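Side-chain contacts in aromatic-amino-acid aminotransferase (Burkholderia pseudomallei, PDB 4F4E), which probably transfers amino groups between aromatic amino acids such as tyrosine and 2-oxoglutarate, using pyridoxal phosphate as cofactor: residues 67-72 against 331-336; 77-82 against 313-318. One frame throughout, in Å; residues are numbered along the deposited sequence.

Interaction 1 of 2, residues 67-72 against 331-336; sequences PLLRAV and VQELGE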
loop_
_atom_site.group_PDB
_atom_site.type_symbol
_atom_site.label_atom_id
_atom_site.label_comp_id
_atom_site.label_asym_id
_atom_site.label_seq_id
_atom_site.Cartn_x
_atom_site.Cartn_y
_atom_site.Cartn_z
ATOM N N PRO A 67 -9.916 -0.300 -20.787
ATOM C CA PRO A 67 -9.999 -1.668 -21.208
ATOM C C PRO A 67 -9.530 -2.678 -20.172
ATOM O O PRO A 67 -8.591 -2.425 -19.402
ATOM C CB PRO A 67 -9.058 -1.716 -22.407
ATOM C CG PRO A 67 -7.949 -0.792 -21.983
ATOM C CD PRO A 67 -8.705 0.353 -21.319
ATOM N N LEU A 68 -10.160 -3.838 -20.178
ATOM C CA LEU A 68 -9.617 -4.981 -19.437
ATOM C C LEU A 68 -8.865 -5.835 -20.423
ATOM O O LEU A 68 -9.488 -6.433 -21.347
ATOM C CB LEU A 68 -10.737 -5.812 -18.786
ATOM C CG LEU A 68 -10.345 -7.054 -17.974
ATOM C CD1 LEU A 68 -9.440 -6.686 -16.821
ATOM C CD2 LEU A 68 -11.579 -7.851 -17.480
ATOM N N LEU A 69 -7.543 -5.956 -20.235
ATOM C CA LEU A 69 -6.751 -6.699 -21.210
ATOM C C LEU A 69 -7.123 -8.172 -21.262
ATOM O O LEU A 69 -7.427 -8.755 -20.226
ATOM C CB LEU A 69 -5.247 -6.602 -20.945
ATOM C CG LEU A 69 -4.620 -5.218 -20.884
ATOM C CD1 LEU A 69 -3.115 -5.470 -20.986
ATOM C CD2 LEU A 69 -5.053 -4.193 -21.950
ATOM N N ARG A 70 -7.029 -8.785 -22.442
ATOM C CA ARG A 70 -7.405 -10.166 -22.623
ATOM C C ARG A 70 -6.563 -11.098 -21.742
ATOM O O ARG A 70 -7.077 -12.019 -21.117
ATOM C CB ARG A 70 -7.315 -10.579 -24.102
ATOM C CG ARG A 70 -8.230 -9.751 -24.992
ATOM C CD ARG A 70 -8.069 -10.123 -26.461
ATOM N NE ARG A 70 -6.924 -9.499 -27.153
ATOM C CZ ARG A 70 -6.888 -8.281 -27.673
ATOM N NH1 ARG A 70 -7.942 -7.493 -27.619
ATOM N NH2 ARG A 70 -5.790 -7.857 -28.336
ATOM N N ALA A 71 -5.255 -10.835 -21.674
ATOM C CA ALA A 71 -4.364 -11.661 -20.890
ATOM C C ALA A 71 -4.693 -11.577 -19.398
ATOM O O ALA A 71 -4.600 -12.550 -18.692
ATOM C CB ALA A 71 -2.912 -11.278 -21.152
ATOM N N VAL A 72 -5.185 -10.434 -18.957
ATOM C CA VAL A 72 -5.535 -10.227 -17.569
ATOM C C VAL A 72 -6.829 -10.998 -17.263
ATOM O O VAL A 72 -6.889 -11.764 -16.327
ATOM C CB VAL A 72 -5.666 -8.738 -17.247
ATOM C CG1 VAL A 72 -6.386 -8.504 -15.930
ATOM C CG2 VAL A 72 -4.292 -8.073 -17.246
ATOM N N VAL A 331 1.656 -8.951 -25.036
ATOM C CA VAL A 331 2.617 -8.228 -25.942
ATOM C C VAL A 331 1.829 -7.684 -27.129
ATOM O O VAL A 331 1.971 -6.499 -27.530
ATOM C CB VAL A 331 3.793 -9.144 -26.390
ATOM C CG1 VAL A 331 4.563 -8.517 -27.528
ATOM C CG2 VAL A 331 4.721 -9.394 -25.215
ATOM N N GLN A 332 0.932 -8.513 -27.645
ATOM C CA GLN A 332 0.147 -8.116 -28.786
ATOM C C GLN A 332 -0.769 -6.959 -28.469
ATOM O O GLN A 332 -0.821 -5.967 -29.206
ATOM C CB GLN A 332 -0.659 -9.304 -29.313
ATOM C CG GLN A 332 -1.508 -8.993 -30.541
ATOM C CD GLN A 332 -2.092 -10.261 -31.129
ATOM O OE1 GLN A 332 -1.726 -10.686 -32.231
ATOM N NE2 GLN A 332 -2.968 -10.892 -30.389
ATOM N N GLU A 333 -1.484 -7.074 -27.355
ATOM C CA GLU A 333 -2.436 -6.058 -26.977
ATOM C C GLU A 333 -1.772 -4.718 -26.588
ATOM O O GLU A 333 -2.263 -3.659 -26.962
ATOM C CB GLU A 333 -3.418 -6.554 -25.892
ATOM C CG GLU A 333 -4.565 -5.579 -25.713
ATOM C CD GLU A 333 -5.765 -6.116 -24.945
ATOM O OE1 GLU A 333 -6.731 -5.315 -24.820
ATOM O OE2 GLU A 333 -5.756 -7.265 -24.450
ATOM N N LEU A 334 -0.657 -4.776 -25.866
ATOM C CA LEU A 334 0.041 -3.582 -25.493
ATOM C C LEU A 334 0.571 -2.898 -26.767
ATOM O O LEU A 334 0.574 -1.662 -26.901
ATOM C CB LEU A 334 1.182 -3.963 -24.568
ATOM C CG LEU A 334 2.030 -2.790 -24.079
ATOM C CD1 LEU A 334 1.197 -1.652 -23.477
ATOM C CD2 LEU A 334 3.027 -3.370 -23.113
ATOM N N GLY A 335 0.958 -3.713 -27.740
ATOM C CA GLY A 335 1.385 -3.179 -29.036
ATOM C C GLY A 335 0.271 -2.481 -29.797
ATOM O O GLY A 335 0.498 -1.459 -30.454
ATOM N N GLU A 336 -0.944 -3.029 -29.695
ATOM C CA GLU A 336 -2.130 -2.402 -30.317
ATOM C C GLU A 336 -2.420 -1.041 -29.638
ATOM O O GLU A 336 -2.755 -0.071 -30.312
ATOM C CB GLU A 336 -3.337 -3.335 -30.229
ATOM C CG GLU A 336 -3.151 -4.576 -31.081
ATOM C CD GLU A 336 -4.179 -5.639 -30.797
ATOM O OE1 GLU A 336 -4.905 -5.525 -29.779
ATOM O OE2 GLU A 336 -4.230 -6.626 -31.545
HETATM O O HOH W 1 -9.200 -6.203 -24.045
HETATM O O HOH W 2 -3.892 -10.160 -27.607
HETATM O O HOH W 3 -3.955 -9.110 -23.574
#

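Interaction 2 of 2, residues 77-82 against 313-318; sequences KARVEA and GGAIVA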
loop_
_atom_site.group_PDB
_atom_site.type_symbol
_atom_site.label_atom_id
_atom_site.label_comp_id
_atom_site.label_asym_id
_atom_site.label_seq_id
_atom_site.Cartn_x
_atom_site.Cartn_y
_atom_site.Cartn_z
ATOM N N LYS A 77 -9.406 -15.563 -14.706
ATOM C CA LYS A 77 -10.391 -16.647 -14.789
ATOM C C LYS A 77 -9.753 -17.956 -14.333
ATOM O O LYS A 77 -10.336 -18.693 -13.518
ATOM C CB LYS A 77 -11.014 -16.728 -16.218
ATOM N N ALA A 78 -8.562 -18.268 -14.840
ATOM C CA ALA A 78 -7.808 -19.418 -14.372
ATOM C C ALA A 78 -7.476 -19.394 -12.880
ATOM O O ALA A 78 -7.547 -20.427 -12.207
ATOM C CB ALA A 78 -6.536 -19.586 -15.195
ATOM N N ARG A 79 -7.134 -18.235 -12.334
ATOM C CA ARG A 79 -6.709 -18.201 -10.947
ATOM C C ARG A 79 -7.855 -18.342 -9.943
ATOM O O ARG A 79 -7.685 -18.948 -8.867
ATOM C CB ARG A 79 -5.978 -16.917 -10.667
ATOM C CG ARG A 79 -5.322 -16.910 -9.318
ATOM C CD ARG A 79 -4.475 -15.675 -9.173
ATOM N NE ARG A 79 -4.052 -15.613 -7.798
ATOM C CZ ARG A 79 -2.992 -16.220 -7.308
ATOM N NH1 ARG A 79 -2.180 -16.898 -8.110
ATOM N NH2 ARG A 79 -2.731 -16.090 -5.995
ATOM N N VAL A 80 -9.007 -17.753 -10.271
ATOM C CA VAL A 80 -10.138 -17.770 -9.343
ATOM C C VAL A 80 -10.636 -19.204 -9.183
ATOM O O VAL A 80 -11.035 -19.598 -8.081
ATOM C CB VAL A 80 -11.260 -16.762 -9.736
ATOM C CG1 VAL A 80 -12.144 -17.262 -10.866
ATOM C CG2 VAL A 80 -12.083 -16.417 -8.495
ATOM N N GLU A 81 -10.569 -19.999 -10.264
ATOM C CA GLU A 81 -10.956 -21.407 -10.204
ATOM C C GLU A 81 -10.063 -22.219 -9.210
ATOM O O GLU A 81 -10.528 -23.219 -8.646
ATOM C CB GLU A 81 -10.941 -22.042 -11.604
ATOM N N ALA A 82 -8.811 -21.791 -8.973
ATOM C CA ALA A 82 -7.909 -22.487 -8.032
ATOM C C ALA A 82 -8.318 -22.307 -6.551
ATOM O O ALA A 82 -7.862 -23.082 -5.696
ATOM C CB ALA A 82 -6.457 -22.065 -8.243
ATOM N N GLY A 313 -3.092 -8.329 -7.915
ATOM C CA GLY A 313 -2.457 -7.729 -9.078
ATOM C C GLY A 313 -1.110 -8.353 -9.433
ATOM O O GLY A 313 -0.839 -8.724 -10.597
ATOM N N GLY A 314 -0.224 -8.397 -8.460
ATOM C CA GLY A 314 1.072 -9.040 -8.670
ATOM C C GLY A 314 1.012 -10.480 -9.121
ATOM O O GLY A 314 1.780 -10.888 -9.974
ATOM N N ALA A 315 0.084 -11.244 -8.558
ATOM C CA ALA A 315 -0.074 -12.636 -8.935
ATOM C C ALA A 315 -0.494 -12.780 -10.401
ATOM O O ALA A 315 -0.033 -13.668 -11.099
ATOM C CB ALA A 315 -1.050 -13.342 -8.029
ATOM N N ILE A 316 -1.403 -11.905 -10.826
ATOM C CA ILE A 316 -1.838 -11.855 -12.209
ATOM C C ILE A 316 -0.711 -11.448 -13.173
ATOM O O ILE A 316 -0.504 -12.109 -14.190
ATOM C CB ILE A 316 -3.071 -10.961 -12.344
ATOM C CG1 ILE A 316 -4.246 -11.591 -11.579
ATOM C CG2 ILE A 316 -3.443 -10.702 -13.779
ATOM C CD1 ILE A 316 -4.787 -12.955 -12.015
ATOM N N VAL A 317 0.039 -10.400 -12.850
ATOM C CA VAL A 317 1.142 -10.012 -13.714
ATOM C C VAL A 317 2.134 -11.167 -13.760
ATOM O O VAL A 317 2.609 -11.522 -14.855
ATOM C CB VAL A 317 1.820 -8.722 -13.251
ATOM C CG1 VAL A 317 3.191 -8.472 -13.980
ATOM C CG2 VAL A 317 0.890 -7.531 -13.405
ATOM N N ALA A 318 2.493 -11.749 -12.606
ATOM C CA ALA A 318 3.443 -12.877 -12.590
ATOM C C ALA A 318 2.939 -14.038 -13.443
ATOM O O ALA A 318 3.722 -14.656 -14.220
ATOM C CB ALA A 318 3.699 -13.369 -11.153
#

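Interaction 1 of 2, residues 67-72 against 331-336
Arg70 and Glu333 lie plane against plane: the guanidinium and carboxylate are 3° from parallel, with Glu333 OE2 over the centre of the guanidinium face. Because OE2 sits well out of that plane, the long salt bridge from Arg70 NE to Glu333 OE2 (3.7 Å) is one of charge alone. The same oxygen spends its syn lone pair on the backbone, accepting a nearly straight bond from Arg70 N (2.8 Å), and also accepts a hydrogen bond from water 3, which in turn accepts from Ala71 N. Glu333 reaches this spot with CG anti to its backbone N (chi1 -169°) and the chain extended beyond. Its other oxygen, OE1, touches Leu69 CD2 at 3.5 Å and is linked through water 1 to Leu68 O. Glu336 approaches differently, at the guanidinium edge: the salt bridge from Arg70 NH2 to Glu336 OE1 (2.9 Å) runs in the guanidinium plane, with the carboxylate of Glu336 turned 58° from it. Water 2 joins Arg70 NH2 to Gln332 NE2. With Leu69 as N-cap, a buried acid of helix 324-354 thus meets the amide of Arg70 directly and that of Ala71 through water 3, a carboxylate at a helix N-terminus within a salt-bridge network of the aminotransferase fold.

Interaction 2 of 2, residues 77-82 against 313-318
Arg79 sends CG anti to its backbone N (chi1 -171°) and keeps its chain extended as far as NE, which carries the guanidinium from helix 70-81 to the side of helix 312-322. The last torsion, chi4 at 86°, then turns the flat group out of line with the chain and presents one face to Ala315. The methyl sits over the centre of that face, with Ala315 CB 3.5 Å from Arg79 CZ and only slightly farther from the three nitrogens. The contact is therefore one of van der Waals packing: the short side chain of Ala315 lets the planar group settle close to the helix, and the N-H bonds, lying in the guanidinium plane, are directed around the methyl instead of at it.

Ile316 supports the chain farther back. Its CG1 branch stands anti to the carbonyl carbon, and chi2 of -63° brings CD1 against the aliphatic part of the arginine, 3.9 Å from Arg79 CD. Arg79 is thus used in two ways, its methylene for an apolar touch and its charged end as a flat plate laid on a methyl.

Around this pair, Arg79 also packs on Leu84 and Thr311, while Ile316 reaches Ala75 and Glu76 one turn earlier on helix 70-81. Val80, next in sequence to Arg79, packs on Val80 of the second subunit, so the same stretch of helix 70-81 also takes part in the subunit interface. The arrangement is plain helix-helix packing near the subunit interface of an aminotransferase homodimer, with a long arginine bridging two helices whose nearest CA atoms, those of Arg79 and Ile316, are 8.1 Å apart.

How the interactions relate
Both contacts fix helix 70-81, interaction 1 at its beginning and interaction 2 near its far end, against two helices that follow one another in the chain, 324-354 and 312-322. Their centres are about 16 Å apart, and they meet where Val72 CG1 packs on Ile316 CG2 at 4.3 Å. An arginine takes part in each, yet its chemistry changes with place. Interaction 1 combines a buried acid with an exposed Glu336 and a partly exposed Arg70 at its margin, and works through charge, hydrogen bonds and water. Interaction 2 is smaller and mostly buried, and works through van der Waals packing, without hydrogen bonds or salt bridges between its segments. Along the chain, both 77-82 and 313-318 fall inside the loop closed by interaction 1.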